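Maleylacetate reductase (Agrobacterium tumefaciens, PDB 3HL0) catalyses the NADH-dependent reduction of maleylacetate to 3-oxoadipate, probably in the breakdown of gamma-resorcylate, as a member of the iron-containing alcohol dehydrogenase family. Local coordinates at residues 119-124 / 167-172; 197-202 / 221-226. All blocks are in the same frame, centred on the assembly; numbering follows the deposited sequence.

Contact 1 of 2, residues 119-124 / 167-172; sequences TTYAGS and MTSGLN. With NAD (nicotinamide-adenine-dinucleotide), chain D.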
loop_
_atom_site.group_PDB
_atom_site.type_symbol
_atom_site.label_atom_id
_atom_site.label_comp_id
_atom_site.label_asym_id
_atom_site.label_seq_id
_atom_site.Cartn_x
_atom_site.Cartn_y
_atom_site.Cartn_z
ATOM N N THR A 119 -1.986 12.640 -8.656
ATOM C CA THR A 119 -1.313 13.048 -7.421
ATOM C C THR A 119 -0.066 12.201 -7.175
ATOM O O THR A 119 0.513 12.266 -6.099
ATOM C CB THR A 119 -2.269 12.982 -6.209
ATOM O OG1 THR A 119 -2.720 11.617 -6.025
ATOM C CG2 THR A 119 -3.528 13.905 -6.430
ATOM N N THR A 120 0.307 11.370 -8.151
ATOM C CA THR A 120 1.609 10.665 -8.107
ATOM C C THR A 120 2.317 10.899 -9.420
ATOM O O THR A 120 1.910 11.768 -10.217
ATOM C CB THR A 120 1.499 9.131 -7.864
ATOM O OG1 THR A 120 0.989 8.479 -9.042
ATOM C CG2 THR A 120 0.597 8.809 -6.651
ATOM N N TYR A 121 3.383 10.134 -9.671
ATOM C CA TYR A 121 4.180 10.296 -10.876
ATOM C C TYR A 121 3.985 9.163 -11.876
ATOM O O TYR A 121 4.736 9.022 -12.826
ATOM C CB TYR A 121 5.662 10.443 -10.494
ATOM C CG TYR A 121 5.888 11.596 -9.491
ATOM C CD1 TYR A 121 5.264 12.848 -9.673
ATOM C CD2 TYR A 121 6.695 11.410 -8.356
ATOM C CE1 TYR A 121 5.450 13.879 -8.761
ATOM C CE2 TYR A 121 6.883 12.424 -7.427
ATOM C CZ TYR A 121 6.258 13.667 -7.642
ATOM O OH TYR A 121 6.468 14.647 -6.708
ATOM N N ALA A 122 2.953 8.365 -11.675
ATOM C CA ALA A 122 2.723 7.159 -12.520
ATOM C C ALA A 122 2.513 7.477 -14.002
ATOM O O ALA A 122 2.924 6.689 -14.864
ATOM C CB ALA A 122 1.475 6.366 -11.982
ATOM N N GLY A 123 1.825 8.597 -14.294
ATOM C CA GLY A 123 1.684 8.989 -15.706
ATOM C C GLY A 123 0.524 8.367 -16.474
ATOM O O GLY A 123 0.376 8.647 -17.660
ATOM N N SER A 124 -0.286 7.524 -15.811
ATOM C CA SER A 124 -1.445 6.844 -16.489
ATOM C C SER A 124 -2.401 7.839 -17.125
ATOM O O SER A 124 -3.096 7.512 -18.121
ATOM C CB SER A 124 -2.219 6.066 -15.437
ATOM O OG SER A 124 -3.247 5.271 -16.037
HETATM N N MSE A 167 9.672 8.852 -4.233
HETATM C CA MSE A 167 10.920 8.397 -4.864
HETATM C C MSE A 167 10.658 7.223 -5.819
HETATM O O MSE A 167 11.133 7.235 -6.956
HETATM C CB MSE A 167 11.956 7.999 -3.821
HETATM C CG MSE A 167 12.365 9.129 -2.848
HETATM SE SE MSE A 167 12.992 10.767 -3.664
HETATM C CE MSE A 167 11.414 11.821 -3.562
ATOM N N THR A 168 9.898 6.223 -5.374
ATOM C CA THR A 168 9.720 5.044 -6.243
ATOM C C THR A 168 8.765 5.364 -7.407
ATOM O O THR A 168 9.002 4.911 -8.549
ATOM C CB THR A 168 9.243 3.793 -5.479
ATOM O OG1 THR A 168 8.077 4.167 -4.725
ATOM C CG2 THR A 168 10.352 3.371 -4.528
ATOM N N SER A 169 7.722 6.164 -7.165
ATOM C CA SER A 169 6.867 6.562 -8.263
ATOM C C SER A 169 7.672 7.427 -9.246
ATOM O O SER A 169 7.464 7.324 -10.468
ATOM C CB SER A 169 5.658 7.358 -7.714
ATOM O OG SER A 169 4.726 7.692 -8.796
ATOM N N GLY A 170 8.596 8.259 -8.734
ATOM C CA GLY A 170 9.442 9.112 -9.615
ATOM C C GLY A 170 10.307 8.220 -10.484
ATOM O O GLY A 170 10.481 8.483 -11.677
ATOM N N LEU A 171 10.868 7.131 -9.899
ATOM C CA LEU A 171 11.631 6.186 -10.721
ATOM C C LEU A 171 10.763 5.434 -11.736
ATOM O O LEU A 171 11.242 5.117 -12.835
ATOM C CB LEU A 171 12.455 5.207 -9.844
ATOM C CG LEU A 171 13.598 5.880 -9.074
ATOM C CD1 LEU A 171 14.021 4.936 -7.909
ATOM C CD2 LEU A 171 14.771 6.150 -10.001
ATOM N N ASN A 172 9.499 5.137 -11.381
ATOM C CA ASN A 172 8.538 4.556 -12.333
ATOM C C ASN A 172 8.350 5.478 -13.547
ATOM O O ASN A 172 8.339 5.029 -14.707
ATOM C CB ASN A 172 7.191 4.313 -11.596
ATOM C CG ASN A 172 6.122 3.607 -12.443
ATOM O OD1 ASN A 172 6.361 3.003 -13.495
ATOM N ND2 ASN A 172 4.905 3.670 -11.935
HETATM P PA NAD D . -1.478 4.135 -6.358
HETATM O O1A NAD D . -2.411 4.892 -7.238
HETATM O O2A NAD D . -1.701 2.681 -6.193
HETATM O O5B NAD D . -1.328 4.931 -4.985
HETATM C C5B NAD D . -0.713 4.270 -3.873
HETATM C C4B NAD D . -1.275 4.895 -2.605
HETATM O O4B NAD D . -0.806 6.239 -2.505
HETATM C C3B NAD D . -2.815 4.929 -2.610
HETATM O O3B NAD D . -3.364 4.541 -1.338
HETATM C C2B NAD D . -3.091 6.386 -2.906
HETATM O O2B NAD D . -4.325 6.837 -2.386
HETATM C C1B NAD D . -1.904 7.101 -2.244
HETATM N N9A NAD D . -1.622 8.434 -2.829
HETATM C C8A NAD D . -1.457 8.740 -4.166
HETATM N N7A NAD D . -1.205 10.064 -4.283
HETATM C C5A NAD D . -1.221 10.633 -3.038
HETATM C C6A NAD D . -1.036 11.942 -2.595
HETATM N N6A NAD D . -0.501 12.933 -3.354
HETATM N N1A NAD D . -1.141 12.151 -1.218
HETATM C C2A NAD D . -1.387 11.110 -0.351
HETATM N N3A NAD D . -1.558 9.819 -0.781
HETATM C C4A NAD D . -1.475 9.596 -2.126
HETATM O O3 NAD D . 0.052 4.212 -6.928
HETATM P PN NAD D . 0.614 4.531 -8.417
HETATM O O1N NAD D . 2.023 4.038 -8.392
HETATM O O2N NAD D . 0.324 5.943 -8.658
HETATM O O5D NAD D . -0.227 3.606 -9.415
HETATM C C5D NAD D . 0.036 2.214 -9.564
HETATM C C4D NAD D . -1.090 1.636 -10.423
HETATM O O4D NAD D . -1.158 2.387 -11.626
HETATM C C3D NAD D . -0.756 0.205 -10.825
HETATM O O3D NAD D . -1.994 -0.516 -10.929
HETATM C C2D NAD D . -0.116 0.380 -12.182
HETATM O O2D NAD D . -0.164 -0.779 -13.015
HETATM C C1D NAD D . -0.929 1.534 -12.740
HETATM N N1N NAD D . -0.247 2.274 -13.794
HETATM C C2N NAD D . -0.860 2.306 -15.010
HETATM C C3N NAD D . -0.257 2.993 -16.043
HETATM C C7N NAD D . -1.026 2.991 -17.299
HETATM O O7N NAD D . -0.481 3.733 -18.277
HETATM N N7N NAD D . -2.176 2.286 -17.435
HETATM C C4N NAD D . 0.974 3.720 -15.875
HETATM C C5N NAD D . 1.585 3.668 -14.621
HETATM C C6N NAD D . 0.966 2.936 -13.592
#

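Contact 2 of 2, residues 197-202 / 221-226; sequences GLRAMI and ALYGAW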
loop_
_atom_site.group_PDB
_atom_site.type_symbol
_atom_site.label_atom_id
_atom_site.label_comp_id
_atom_site.label_asym_id
_atom_site.label_seq_id
_atom_site.Cartn_x
_atom_site.Cartn_y
_atom_site.Cartn_z
ATOM N N GLY A 197 11.954 14.887 -19.583
ATOM C CA GLY A 197 11.322 14.256 -18.416
ATOM C C GLY A 197 12.369 13.686 -17.473
ATOM O O GLY A 197 12.276 13.876 -16.259
ATOM N N LEU A 198 13.348 12.978 -18.016
ATOM C CA LEU A 198 14.476 12.489 -17.172
ATOM C C LEU A 198 15.227 13.611 -16.483
ATOM O O LEU A 198 15.545 13.496 -15.287
ATOM C CB LEU A 198 15.430 11.650 -18.050
ATOM C CG LEU A 198 14.839 10.299 -18.508
ATOM C CD1 LEU A 198 15.594 9.745 -19.726
ATOM C CD2 LEU A 198 14.858 9.274 -17.331
ATOM N N ARG A 199 15.528 14.690 -17.205
ATOM C CA ARG A 199 16.258 15.804 -16.627
ATOM C C ARG A 199 15.470 16.453 -15.466
ATOM O O ARG A 199 16.047 16.836 -14.427
ATOM C CB ARG A 199 16.591 16.831 -17.720
ATOM C CG ARG A 199 17.491 17.898 -17.249
ATOM C CD ARG A 199 17.304 19.224 -18.046
ATOM N NE ARG A 199 15.918 19.689 -17.952
ATOM C CZ ARG A 199 15.389 20.320 -16.905
ATOM N NH1 ARG A 199 14.106 20.673 -16.914
ATOM N NH2 ARG A 199 16.146 20.602 -15.846
ATOM N N ALA A 200 14.147 16.544 -15.613
ATOM C CA ALA A 200 13.274 17.096 -14.591
ATOM C C ALA A 200 13.252 16.185 -13.355
ATOM O O ALA A 200 13.392 16.696 -12.235
ATOM C CB ALA A 200 11.877 17.330 -15.135
HETATM N N MSE A 201 13.131 14.877 -13.559
HETATM C CA MSE A 201 13.027 13.978 -12.401
HETATM C C MSE A 201 14.377 13.920 -11.660
HETATM O O MSE A 201 14.397 13.880 -10.430
HETATM C CB MSE A 201 12.577 12.582 -12.815
HETATM C CG MSE A 201 11.333 12.515 -13.718
HETATM SE SE MSE A 201 9.740 13.362 -12.960
HETATM C CE MSE A 201 10.129 12.823 -11.116
ATOM N N ILE A 202 15.489 13.923 -12.405
ATOM C CA ILE A 202 16.844 13.812 -11.792
ATOM C C ILE A 202 17.129 15.073 -10.972
ATOM O O ILE A 202 17.698 14.988 -9.874
ATOM C CB ILE A 202 17.904 13.490 -12.856
ATOM C CG1 ILE A 202 17.704 12.050 -13.306
ATOM C CG2 ILE A 202 19.326 13.639 -12.349
ATOM C CD1 ILE A 202 18.525 11.705 -14.609
ATOM N N ALA A 221 8.932 18.036 -10.500
ATOM C CA ALA A 221 8.733 16.573 -10.611
ATOM C C ALA A 221 7.419 16.217 -11.319
ATOM O O ALA A 221 7.346 15.245 -12.060
ATOM C CB ALA A 221 8.741 15.933 -9.235
ATOM N N LEU A 222 6.351 16.970 -11.069
ATOM C CA LEU A 222 5.091 16.682 -11.722
ATOM C C LEU A 222 5.158 16.936 -13.253
ATOM O O LEU A 222 4.604 16.184 -14.049
ATOM C CB LEU A 222 3.997 17.505 -11.053
ATOM C CG LEU A 222 2.584 17.074 -11.381
ATOM C CD1 LEU A 222 2.228 15.572 -11.095
ATOM C CD2 LEU A 222 1.611 17.950 -10.598
ATOM N N TYR A 223 5.824 18.030 -13.630
ATOM C CA TYR A 223 6.087 18.313 -15.032
ATOM C C TYR A 223 6.862 17.139 -15.654
ATOM O O TYR A 223 6.504 16.684 -16.752
ATOM C CB TYR A 223 6.908 19.579 -15.084
ATOM C CG TYR A 223 7.672 19.857 -16.361
ATOM C CD1 TYR A 223 6.986 20.234 -17.521
ATOM C CD2 TYR A 223 9.054 19.756 -16.387
ATOM C CE1 TYR A 223 7.707 20.504 -18.705
ATOM C CE2 TYR A 223 9.789 20.036 -17.543
ATOM C CZ TYR A 223 9.083 20.417 -18.691
ATOM O OH TYR A 223 9.785 20.719 -19.828
ATOM N N GLY A 224 7.894 16.649 -14.968
ATOM C CA GLY A 224 8.647 15.504 -15.497
ATOM C C GLY A 224 7.719 14.305 -15.650
ATOM O O GLY A 224 7.794 13.578 -16.662
ATOM N N ALA A 225 6.857 14.061 -14.665
ATOM C CA ALA A 225 5.945 12.915 -14.721
ATOM C C ALA A 225 4.994 12.960 -15.912
ATOM O O ALA A 225 4.699 11.955 -16.579
ATOM C CB ALA A 225 5.167 12.799 -13.372
ATOM N N TRP A 226 4.542 14.168 -16.222
ATOM C CA TRP A 226 3.714 14.379 -17.408
ATOM C C TRP A 226 4.438 14.012 -18.694
ATOM O O TRP A 226 3.885 13.265 -19.523
ATOM C CB TRP A 226 3.257 15.848 -17.425
ATOM C CG TRP A 226 2.656 16.270 -18.733
ATOM C CD1 TRP A 226 1.654 15.654 -19.428
ATOM C CD2 TRP A 226 3.030 17.440 -19.478
ATOM N NE1 TRP A 226 1.375 16.403 -20.595
ATOM C CE2 TRP A 226 2.205 17.491 -20.618
ATOM C CE3 TRP A 226 3.972 18.451 -19.268
ATOM C CZ2 TRP A 226 2.307 18.542 -21.550
ATOM C CZ3 TRP A 226 4.088 19.482 -20.204
ATOM C CH2 TRP A 226 3.267 19.500 -21.326
#

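Contact 1 of 2, residues 119-124 / 167-172
The hydroxyl of S169, on helix 163-180, accepts a hydrogen bond from the backbone N of Y121, with OG 2.9 Å from N and a bent N-H...O angle of 143°. Placing OG anti to the serine's own backbone N (chi1 -176°) sends it off the helix into the turn of the loop, where it also packs 3.4 Å from Y121 CB and against T120 CB. The Y121 ring lies alongside the next helical residue: its CD2 edge comes 3.7 Å from G170 N, near the ring plane. Further along, the amide ND2 of N172 reaches only loose packing distance of A122 CA and CB. At its far end the Y121 hydroxyl is hydrogen-bonded to R218, so the tyrosine is held at both its backbone and its tip.

The loop fixed in this way is the one that meets the cofactor. T120 OG1 accepts from A122 N across an ST turn, at 3.3 Å and nearly straight (164°), and donates to the NAD phosphate oxygen O2N at 2.6 Å. That one hydroxyl thus ties the local turn to the pyrophosphate, while T120 CG2 packs against the adenine around C8A and N7A. T119 O takes a hydrogen bond from adenine N6A at 3.0 Å. At the other end of NAD, A122 O lies 3.3 Å from C5N of the nicotinamide and S124 packs beside the carboxamide. S169 therefore acts from the second shell on a first-shell loop that follows strand 113-118 of the parallel sheet, part of the NAD site in the cleft between the two domains of an iron-containing alcohol dehydrogenase fold.

Contact 2 of 2, residues 197-202 / 221-226
Selenomethionine M201 reaches from helix 197-202 over the backbone of helix 221-226, and its side chain contributes more to the interface than any other residue. M201 and R199 were each modelled in two conformations, and the paths given here describe one of them. The CB of M201 points along the flank of its own helix, and CG stands beside the backbone N (chi1 -50°). Two further bends, at chi2 and chi3, then curl the chain back towards the partner helix. SE consequently lands against the backbone of the turn at G224, 3.2 Å from A221 O and also close to G224 C and A225 N. The terminal CE goes on to the methyl of A221, with CE and CB 3.9 Å apart.

A200 CB sits 3.7 Å from G224 CA, beside the SE that lies against the same glycine, and G197 faces G224 with the two CA atoms just 4.2 Å apart. At the margin, A200 CB also touches the Y223 ring at CD2. R199, in the conformer described, brings NH1 loosely towards the ring edge at CE2, close to the planes of both groups. E196 joins these two residues, forming a salt bridge with R199 NE and accepting a hydrogen bond from Y223 OH.

No hydrogen bond crosses between the segments. The segment axes come within 7.8 Å and cross at -152°, and the small residues G197, A200, A221 and G224 line the place where they meet. This is close glycine- and alanine-mediated packing of an antiparallel helical hairpin, formed by the consecutive helices 188-210 and 215-234 in the all-helical C-terminal domain of the family.

In the fold
Both contacts are buried, but contact 1 lies nearer the centre of the chain, beside NAD, whereas contact 2 sits farther out and extends to partly exposed R199 and Y223. Contact 1 sets an irregular loop against a helix and relies on a polar bond; contact 2 pairs two helices through apolar packing. Y121 joins them directly: its OH lies 3.6 Å from A221 CB and its CA 3.7 Å from A225 CB, so the cofactor loop is packed between helices 163-180 and 215-234. M174 of helix 163-180 also touches L198, M201 and I202, which brings the helix of contact 1 against the outer pair.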